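PDB 7CDY: glucose dehydrogenase from Serratia sp. FS14, which belongs to the glucose/sorbosone dehydrogenase family of beta-propeller proteins and carries bound calcium. Local coordinates for residues W261-L267 with Q292-L298; E317-E321 with L332-E336; G211-G215 with T233-S239. One frame throughout, in Å; residues are numbered along the deposited sequence.

Interaction 1: residues W261-L267 with Q292-L298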
loop_
_atom_site.group_PDB
_atom_site.type_symbol
_atom_site.label_atom_id
_atom_site.label_comp_id
_atom_site.label_asym_id
_atom_site.label_seq_id
_atom_site.Cartn_x
_atom_site.Cartn_y
_atom_site.Cartn_z
ATOM N N TRP A 261 12.602 -7.183 -9.803
ATOM C CA TRP A 261 12.101 -7.684 -11.078
ATOM C C TRP A 261 12.597 -6.758 -12.176
ATOM O O TRP A 261 12.114 -5.628 -12.311
ATOM C CB TRP A 261 10.575 -7.688 -11.081
ATOM C CG TRP A 261 9.903 -8.737 -10.253
ATOM C CD1 TRP A 261 9.331 -9.896 -10.706
ATOM C CD2 TRP A 261 9.678 -8.705 -8.836
ATOM N NE1 TRP A 261 8.782 -10.587 -9.659
ATOM C CE2 TRP A 261 8.976 -9.880 -8.501
ATOM C CE3 TRP A 261 9.991 -7.798 -7.816
ATOM C CZ2 TRP A 261 8.593 -10.172 -7.192
ATOM C CZ3 TRP A 261 9.615 -8.099 -6.513
ATOM C CH2 TRP A 261 8.921 -9.272 -6.217
ATOM N N ARG A 262 13.535 -7.244 -12.991
ATOM C CA ARG A 262 14.023 -6.420 -14.091
ATOM C C ARG A 262 12.925 -6.097 -15.097
ATOM O O ARG A 262 12.917 -5.008 -15.679
ATOM C CB ARG A 262 15.222 -7.089 -14.759
ATOM C CG ARG A 262 16.457 -7.038 -13.884
ATOM C CD ARG A 262 17.638 -7.727 -14.568
ATOM N NE ARG A 262 18.863 -7.651 -13.778
ATOM C CZ ARG A 262 19.648 -6.580 -13.738
ATOM N NH1 ARG A 262 20.749 -6.604 -13.003
ATOM N NH2 ARG A 262 19.334 -5.491 -14.430
ATOM N N VAL A 263 11.968 -7.001 -15.292
ATOM C CA VAL A 263 10.764 -6.708 -16.058
ATOM C C VAL A 263 9.630 -6.519 -15.056
ATOM O O VAL A 263 9.335 -7.425 -14.268
ATOM C CB VAL A 263 10.455 -7.823 -17.074
ATOM C CG1 VAL A 263 9.218 -7.465 -17.901
ATOM C CG2 VAL A 263 11.672 -8.069 -17.988
ATOM N N SER A 264 9.033 -5.333 -15.048
ATOM C CA SER A 264 8.071 -4.977 -13.988
ATOM C C SER A 264 6.741 -5.701 -14.120
ATOM O O SER A 264 6.051 -5.531 -15.129
ATOM C CB SER A 264 7.785 -3.490 -14.006
ATOM O OG SER A 264 8.937 -2.736 -13.699
ATOM N N PRO A 265 6.313 -6.466 -13.114
ATOM C CA PRO A 265 4.926 -6.955 -13.121
ATOM C C PRO A 265 3.910 -5.879 -12.780
ATOM O O PRO A 265 2.720 -6.064 -13.084
ATOM C CB PRO A 265 4.929 -8.062 -12.054
ATOM C CG PRO A 265 6.393 -8.361 -11.775
ATOM C CD PRO A 265 7.086 -7.046 -12.000
ATOM N N GLY A 266 4.341 -4.769 -12.164
ATOM C CA GLY A 266 3.433 -3.767 -11.646
ATOM C C GLY A 266 2.931 -4.148 -10.266
ATOM O O GLY A 266 1.726 -4.317 -10.073
ATOM N N LEU A 267 3.839 -4.268 -9.294
ATOM C CA LEU A 267 3.484 -4.804 -7.983
ATOM C C LEU A 267 2.461 -3.924 -7.277
ATOM O O LEU A 267 2.623 -2.705 -7.191
ATOM C CB LEU A 267 4.728 -4.896 -7.104
ATOM C CG LEU A 267 5.969 -5.581 -7.673
ATOM C CD1 LEU A 267 7.075 -5.544 -6.634
ATOM C CD2 LEU A 267 5.684 -7.013 -8.129
ATOM N N GLN A 292 1.064 -7.229 -15.435
ATOM C CA GLN A 292 1.093 -8.624 -15.862
ATOM C C GLN A 292 -0.171 -9.395 -15.493
ATOM O O GLN A 292 -0.274 -10.579 -15.831
ATOM C CB GLN A 292 2.363 -9.333 -15.366
ATOM C CG GLN A 292 3.589 -8.953 -16.187
ATOM C CD GLN A 292 4.881 -9.513 -15.635
ATOM O OE1 GLN A 292 4.874 -10.393 -14.775
ATOM N NE2 GLN A 292 6.008 -8.991 -16.117
ATOM N N LYS A 293 -1.132 -8.758 -14.829
ATOM C CA LYS A 293 -2.476 -9.311 -14.623
ATOM C C LYS A 293 -2.419 -10.693 -13.969
ATOM O O LYS A 293 -2.900 -11.695 -14.505
ATOM C CB LYS A 293 -3.281 -9.336 -15.931
ATOM C CG LYS A 293 -3.446 -7.976 -16.564
ATOM C CD LYS A 293 -4.189 -8.051 -17.892
ATOM C CE LYS A 293 -4.315 -6.672 -18.520
ATOM N NZ LYS A 293 -5.098 -6.718 -19.785
ATOM N N ALA A 294 -1.806 -10.742 -12.791
ATOM C CA ALA A 294 -1.546 -12.020 -12.144
ATOM C C ALA A 294 -1.336 -11.817 -10.651
ATOM O O ALA A 294 -1.294 -10.690 -10.147
ATOM C CB ALA A 294 -0.339 -12.728 -12.773
ATOM N N LEU A 295 -1.211 -12.937 -9.951
ATOM C CA LEU A 295 -0.882 -12.965 -8.537
ATOM C C LEU A 295 0.458 -13.665 -8.372
ATOM O O LEU A 295 0.652 -14.765 -8.898
ATOM C CB LEU A 295 -1.970 -13.717 -7.776
ATOM C CG LEU A 295 -1.785 -13.862 -6.265
ATOM C CD1 LEU A 295 -1.850 -12.498 -5.572
ATOM C CD2 LEU A 295 -2.855 -14.795 -5.711
ATOM N N ILE A 296 1.381 -13.019 -7.675
ATOM C CA ILE A 296 2.721 -13.539 -7.446
ATOM C C ILE A 296 2.761 -14.176 -6.068
ATOM O O ILE A 296 2.276 -13.587 -5.093
ATOM C CB ILE A 296 3.754 -12.405 -7.546
ATOM C CG1 ILE A 296 3.762 -11.821 -8.956
ATOM C CG2 ILE A 296 5.128 -12.891 -7.131
ATOM C CD1 ILE A 296 4.471 -10.477 -9.050
ATOM N N ARG A 297 3.338 -15.374 -5.969
ATOM C CA ARG A 297 3.566 -16.013 -4.679
ATOM C C ARG A 297 5.059 -16.228 -4.483
ATOM O O ARG A 297 5.693 -16.952 -5.260
ATOM C CB ARG A 297 2.836 -17.352 -4.580
ATOM C CG ARG A 297 3.019 -18.006 -3.217
ATOM C CD ARG A 297 2.207 -19.272 -3.080
ATOM N NE ARG A 297 2.816 -20.384 -3.790
ATOM C CZ ARG A 297 3.573 -21.311 -3.211
ATOM N NH1 ARG A 297 3.823 -21.251 -1.912
ATOM N NH2 ARG A 297 4.085 -22.296 -3.936
ATOM N N LEU A 298 5.623 -15.606 -3.449
ATOM C CA LEU A 298 7.027 -15.783 -3.098
ATOM C C LEU A 298 7.122 -16.713 -1.895
ATOM O O LEU A 298 6.521 -16.438 -0.849
ATOM C CB LEU A 298 7.676 -14.442 -2.761
ATOM C CG LEU A 298 7.611 -13.369 -3.847
ATOM C CD1 LEU A 298 8.327 -12.112 -3.399
ATOM C CD2 LEU A 298 8.230 -13.913 -5.127
HETATM O O HOH W 1 8.254 -9.964 -14.575
HETATM O O HOH W 2 5.611 -6.593 -17.930
#

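Interaction 2: residues E317-E321 with L332-E336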
loop_
_atom_site.group_PDB
_atom_site.type_symbol
_atom_site.label_atom_id
_atom_site.label_comp_id
_atom_site.label_asym_id
_atom_site.label_seq_id
_atom_site.Cartn_x
_atom_site.Cartn_y
_atom_site.Cartn_z
ATOM N N GLU A 317 -7.066 -10.157 -15.314
ATOM C CA GLU A 317 -7.445 -9.121 -14.361
ATOM C C GLU A 317 -6.209 -8.499 -13.718
ATOM O O GLU A 317 -5.292 -9.208 -13.289
ATOM C CB GLU A 317 -8.384 -9.706 -13.304
ATOM C CG GLU A 317 -9.713 -10.152 -13.914
ATOM C CD GLU A 317 -10.610 -10.943 -12.975
ATOM O OE1 GLU A 317 -11.847 -10.781 -13.081
ATOM O OE2 GLU A 317 -10.112 -11.737 -12.161
ATOM N N ARG A 318 -6.199 -7.168 -13.657
ATOM C CA ARG A 318 -5.157 -6.416 -12.970
ATOM C C ARG A 318 -5.366 -6.539 -11.467
ATOM O O ARG A 318 -6.403 -6.114 -10.948
ATOM C CB ARG A 318 -5.272 -4.952 -13.378
ATOM C CG ARG A 318 -5.015 -4.723 -14.866
ATOM C CD ARG A 318 -5.512 -3.356 -15.317
ATOM N NE ARG A 318 -5.116 -2.272 -14.417
ATOM C CZ ARG A 318 -3.930 -1.671 -14.446
ATOM N NH1 ARG A 318 -3.007 -2.049 -15.322
ATOM N NH2 ARG A 318 -3.659 -0.693 -13.590
ATOM N N ILE A 319 -4.406 -7.119 -10.753
ATOM C CA ILE A 319 -4.578 -7.381 -9.323
ATOM C C ILE A 319 -4.033 -6.196 -8.529
ATOM O O ILE A 319 -2.826 -5.942 -8.525
ATOM C CB ILE A 319 -3.947 -8.710 -8.892
ATOM C CG1 ILE A 319 -4.514 -9.882 -9.713
ATOM C CG2 ILE A 319 -4.173 -8.941 -7.397
ATOM C CD1 ILE A 319 -6.036 -9.935 -9.774
ATOM N N ARG A 320 -4.935 -5.472 -7.868
ATOM C CA ARG A 320 -4.628 -4.227 -7.178
ATOM C C ARG A 320 -4.396 -4.409 -5.684
ATOM O O ARG A 320 -3.595 -3.672 -5.083
ATOM C CB ARG A 320 -5.798 -3.256 -7.392
ATOM C CG ARG A 320 -5.884 -2.045 -6.457
ATOM C CD ARG A 320 -4.797 -0.998 -6.696
ATOM N NE ARG A 320 -4.942 -0.298 -7.968
ATOM C CZ ARG A 320 -3.991 0.460 -8.510
ATOM N NH1 ARG A 320 -2.825 0.615 -7.897
ATOM N NH2 ARG A 320 -4.199 1.050 -9.677
ATOM N N GLU A 321 -5.079 -5.363 -5.062
ATOM C CA GLU A 321 -5.069 -5.503 -3.610
ATOM C C GLU A 321 -5.046 -6.980 -3.263
ATOM O O GLU A 321 -5.657 -7.793 -3.967
ATOM C CB GLU A 321 -6.338 -4.870 -3.002
ATOM C CG GLU A 321 -6.517 -5.062 -1.475
ATOM C CD GLU A 321 -5.532 -4.235 -0.655
ATOM O OE1 GLU A 321 -4.310 -4.333 -0.891
ATOM O OE2 GLU A 321 -5.972 -3.482 0.244
ATOM N N LEU A 332 -8.822 -10.539 -3.052
ATOM C CA LEU A 332 -8.210 -9.657 -4.034
ATOM C C LEU A 332 -9.225 -8.652 -4.550
ATOM O O LEU A 332 -10.435 -8.919 -4.565
ATOM C CB LEU A 332 -7.705 -10.444 -5.257
ATOM C CG LEU A 332 -6.850 -11.692 -5.054
ATOM C CD1 LEU A 332 -6.327 -12.203 -6.396
ATOM C CD2 LEU A 332 -5.713 -11.465 -4.089
ATOM N N LEU A 333 -8.719 -7.497 -5.001
ATOM C CA LEU A 333 -9.494 -6.551 -5.792
ATOM C C LEU A 333 -8.851 -6.399 -7.157
ATOM O O LEU A 333 -7.621 -6.413 -7.274
ATOM C CB LEU A 333 -9.530 -5.162 -5.149
ATOM C CG LEU A 333 -10.165 -5.084 -3.760
ATOM C CD1 LEU A 333 -9.941 -3.708 -3.114
ATOM C CD2 LEU A 333 -11.646 -5.419 -3.816
ATOM N N THR A 334 -9.675 -6.251 -8.190
ATOM C CA THR A 334 -9.177 -6.056 -9.547
ATOM C C THR A 334 -9.362 -4.609 -9.977
ATOM O O THR A 334 -10.389 -3.989 -9.681
ATOM C CB THR A 334 -9.808 -7.020 -10.565
ATOM O OG1 THR A 334 -11.171 -6.645 -10.820
ATOM C CG2 THR A 334 -9.758 -8.438 -10.052
ATOM N N ASP A 335 -8.354 -4.068 -10.664
ATOM C CA ASP A 335 -8.322 -2.641 -11.010
ATOM C C ASP A 335 -8.897 -2.431 -12.405
ATOM O O ASP A 335 -8.181 -2.343 -13.404
ATOM C CB ASP A 335 -6.908 -2.082 -10.927
ATOM C CG ASP A 335 -6.841 -0.618 -11.351
ATOM O OD1 ASP A 335 -7.851 0.096 -11.154
ATOM O OD2 ASP A 335 -5.802 -0.188 -11.899
ATOM N N GLU A 336 -10.218 -2.313 -12.458
ATOM C CA GLU A 336 -10.923 -2.042 -13.703
ATOM C C GLU A 336 -12.208 -1.303 -13.374
ATOM O O GLU A 336 -12.595 -1.181 -12.209
ATOM C CB GLU A 336 -11.228 -3.329 -14.471
ATOM C CG GLU A 336 -11.973 -4.333 -13.640
ATOM C CD GLU A 336 -12.062 -5.703 -14.278
ATOM O OE1 GLU A 336 -12.566 -5.801 -15.419
ATOM O OE2 GLU A 336 -11.636 -6.685 -13.629
HETATM O O HOH W 3 -7.568 0.750 -8.430
#

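Interaction 3: residues G211-G215 with T233-S239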
loop_
_atom_site.group_PDB
_atom_site.type_symbol
_atom_site.label_atom_id
_atom_site.label_comp_id
_atom_site.label_asym_id
_atom_site.label_seq_id
_atom_site.Cartn_x
_atom_site.Cartn_y
_atom_site.Cartn_z
ATOM N N GLY A 211 9.169 0.085 -9.959
ATOM C CA GLY A 211 10.209 0.741 -10.709
ATOM C C GLY A 211 9.613 1.502 -11.858
ATOM O O GLY A 211 8.396 1.510 -12.068
ATOM N N PRO A 212 10.471 2.175 -12.620
ATOM C CA PRO A 212 9.999 2.884 -13.818
ATOM C C PRO A 212 9.773 1.899 -14.960
ATOM O O PRO A 212 8.873 1.057 -14.865
ATOM C CB PRO A 212 11.128 3.891 -14.096
ATOM C CG PRO A 212 12.365 3.215 -13.564
ATOM C CD PRO A 212 11.913 2.365 -12.375
ATOM N N ARG A 213 10.564 1.956 -16.030
ATOM C CA ARG A 213 10.491 0.903 -17.041
ATOM C C ARG A 213 11.387 -0.228 -16.554
ATOM O O ARG A 213 12.601 -0.242 -16.787
ATOM C CB ARG A 213 10.902 1.425 -18.414
ATOM C CG ARG A 213 10.852 0.371 -19.511
ATOM C CD ARG A 213 10.968 1.023 -20.877
ATOM N NE ARG A 213 11.279 0.052 -21.918
ATOM C CZ ARG A 213 11.461 0.375 -23.194
ATOM N NH1 ARG A 213 11.744 -0.566 -24.084
ATOM N NH2 ARG A 213 11.361 1.642 -23.576
ATOM N N GLY A 214 10.784 -1.175 -15.842
ATOM C CA GLY A 214 11.525 -2.210 -15.162
ATOM C C GLY A 214 11.912 -1.821 -13.744
ATOM O O GLY A 214 11.834 -0.660 -13.324
ATOM N N GLY A 215 12.335 -2.834 -12.994
ATOM C CA GLY A 215 12.943 -2.616 -11.696
ATOM C C GLY A 215 12.014 -2.516 -10.502
ATOM O O GLY A 215 12.373 -1.861 -9.512
ATOM N N THR A 233 18.749 2.213 -9.318
ATOM C CA THR A 233 17.525 1.602 -9.826
ATOM C C THR A 233 17.876 0.424 -10.720
ATOM O O THR A 233 18.947 0.395 -11.338
ATOM C CB THR A 233 16.665 2.617 -10.590
ATOM O OG1 THR A 233 15.454 1.980 -11.015
ATOM C CG2 THR A 233 17.388 3.155 -11.806
ATOM N N TYR A 234 16.981 -0.563 -10.753
ATOM C CA TYR A 234 17.044 -1.658 -11.713
ATOM C C TYR A 234 16.227 -1.389 -12.971
ATOM O O TYR A 234 16.183 -2.252 -13.857
ATOM C CB TYR A 234 16.615 -2.984 -11.050
ATOM C CG TYR A 234 17.709 -3.579 -10.206
ATOM C CD1 TYR A 234 18.788 -4.228 -10.799
ATOM C CD2 TYR A 234 17.703 -3.435 -8.831
ATOM C CE1 TYR A 234 19.811 -4.756 -10.036
ATOM C CE2 TYR A 234 18.733 -3.953 -8.053
ATOM C CZ TYR A 234 19.790 -4.601 -8.675
ATOM O OH TYR A 234 20.832 -5.124 -7.941
ATOM N N GLY A 235 15.612 -0.215 -13.098
ATOM C CA GLY A 235 14.850 0.141 -14.271
ATOM C C GLY A 235 15.533 1.225 -15.093
ATOM O O GLY A 235 16.604 1.734 -14.760
ATOM N N ILE A 236 14.876 1.563 -16.202
ATOM C CA ILE A 236 15.276 2.657 -17.079
ATOM C C ILE A 236 14.073 3.579 -17.253
ATOM O O ILE A 236 12.991 3.302 -16.745
ATOM C CB ILE A 236 15.830 2.166 -18.437
ATOM C CG1 ILE A 236 14.763 1.382 -19.216
ATOM C CG2 ILE A 236 17.071 1.330 -18.207
ATOM C CD1 ILE A 236 15.225 0.840 -20.572
ATOM N N ASN A 237 14.269 4.700 -17.943
ATOM C CA ASN A 237 13.133 5.575 -18.185
ATOM C C ASN A 237 12.238 4.995 -19.283
ATOM O O ASN A 237 12.646 4.129 -20.069
ATOM C CB ASN A 237 13.592 6.996 -18.534
ATOM C CG ASN A 237 12.662 8.052 -17.977
ATOM O OD1 ASN A 237 11.554 7.741 -17.542
ATOM N ND2 ASN A 237 13.104 9.308 -17.988
ATOM N N TYR A 238 10.985 5.473 -19.311
ATOM C CA TYR A 238 9.989 4.911 -20.225
ATOM C C TYR A 238 10.392 5.081 -21.687
ATOM O O TYR A 238 10.020 4.259 -22.533
ATOM C CB TYR A 238 8.608 5.508 -19.927
ATOM C CG TYR A 238 8.110 5.134 -18.548
ATOM C CD1 TYR A 238 7.607 3.866 -18.295
ATOM C CD2 TYR A 238 8.173 6.037 -17.496
ATOM C CE1 TYR A 238 7.171 3.509 -17.028
ATOM C CE2 TYR A 238 7.739 5.688 -16.221
ATOM C CZ TYR A 238 7.236 4.429 -16.003
ATOM O OH TYR A 238 6.803 4.078 -14.743
ATOM N N SER A 239 11.176 6.115 -21.993
ATOM C CA SER A 239 11.680 6.328 -23.344
ATOM C C SER A 239 12.670 5.259 -23.771
ATOM O O SER A 239 12.928 5.113 -24.972
ATOM C CB SER A 239 12.415 7.661 -23.393
ATOM O OG SER A 239 13.604 7.585 -22.613
HETATM O O HOH W 4 12.183 2.220 -26.453
HETATM O O HOH W 5 14.837 -0.878 -8.820
#

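Interaction 1: residues W261-L267 with Q292-L298
The carboxamide nitrogen of Q292 is gripped by two waters, each of which carries it on to a backbone carbonyl of the facing loop. One water lies 2.9 Å from Q292 NE2 and donates to V263 O, while the other, 3.0 Å from Q292 NE2, donates to S264 O. At the near end of the same residue, Q292 N donates directly to P265 O at 3.1 Å (N-H...O angle 158°). Between these two ends the extended side chain runs past P265, whose CB lies 3.6 Å from Q292 OE1; that oxygen has its polar partner in R310. Deeper in, I296 CD1 sits against P265 CB at 3.9 Å and against L267 CD2 at 3.8 Å, crossing both side chains at about a right angle. With CG1 beside its backbone N (chi1 -63°) and the chain extended beyond it, I296 carries CD1 to the loop. L298 CD1 meets the edge of the W261 indole at CH2 (4.0 Å), and L267 CD2 lies over one face of that ring, whose NE1 binds E308. Strand 259-261 and strands 267-273 and 294-301 belong to successive four-stranded antiparallel sheets, so the packing joins neighbouring blades of the beta-propeller.

Interaction 2: residues E317-E321 with L332-E336
Two differently folded arginine side chains converge on D335: R318 bends at chi3 (47°), R320 at both chi2 and chi3, and D335 turns its CG away from its own backbone N (chi1 177°) to lie alongside them. Both salt bridges end on one oxygen. R318 NH2 reaches D335 OD2 at 2.8 Å, almost straight, from the anti side of the carboxylate and within the guanidinium plane. R320 NH2 comes to the same D335 OD2 at 3.0 Å from above the carboxylate plane. Weak bonds from R318 NE to D335 OD2 and D335 O add to the grip, while D335 OD1 is hydrogen-bonded to H13 ND1. The two guanidinium charges beside this buried carboxylate would be expected to favour its ionised form.

Backbone bonds fix the frame: D335 N donates to R318 O at 2.8 Å. R320 and E321 both face L333 in a classic beta bulge, in which L333 O accepts from R320 N at 2.9 Å and L333 N donates to E321 O. On one face I319 CD1 touches T334 CG2 at 4.0 Å; on the other, L333 CD1 lies 3.8 Å from E321 CB.

The contact joins the two strands, 319-324 and 330-334, of a beta hairpin. Strand 339-345 flanks the latter, and strand 3-19 follows it in the same antiparallel sheet, with W15 touching R320 and L17 touching L333.

Interaction 3: residues G211-G215 with T233-S239
The loops run antiparallel and are joined by one hydrogen-bonded bridge, R213 N donating to I236 O at 2.9 Å and I236 N to R213 O at 3.0 Å. Next to this bridge the chains close to a CA-CA distance of 4.2 Å at both G214-G235 and G215-Y234. A CB on G235 would collide with G214 O, and one on G215 with Y234 C, so the close approach depends on their lack of side chains.

R213 holds its CG anti to the backbone N (chi1 180°) and continues extended to NE alongside I236, whose CD1 lies over one guanidinium face. At its end R213 NH2 donates to Y238 O at 3.1 Å, standing above the carbonyl plane. A water bound to R213 NH2 makes a weak further link to S239 O. Y238 folds back over the first loop: the R213 backbone N lies above one ring face, offset toward the rim, and Y238 OH comes 3.5 Å from P212 CA. T233 OG1 accepts from G235 N in an ST turn.

Both loops flank strand 216-219, one preceding it and the other lying between it and strand 259-261, and the T233 side chain is about 6 Å from the bound calcium ion. Backbone groups thus supply most of the polar bonding, and even the arginine charge is met here by a carbonyl and water, with no carboxylate among the two loops.

Interactions 1 and 2 are largely buried, whereas interaction 3 is only partly so and includes the exposed R213, Y238 and S239. Interaction 2 joins adjacent strands within one sheet by antiparallel backbone pairing interrupted by a beta bulge and by a salt-bridge network; interaction 1 packs apolar side chains between sheets, with water-mediated bonds at its rim; interaction 3 ties two loops together mainly through backbone groups. Interaction 1 touches both others. W261 O lies 2.9 Å from G215 N, a probable hydrogen bond to interaction 3, and A294 O packs against I319 CG1 of interaction 2. Interactions 2 and 3 do not meet, their nearest atoms being about 12 Å apart.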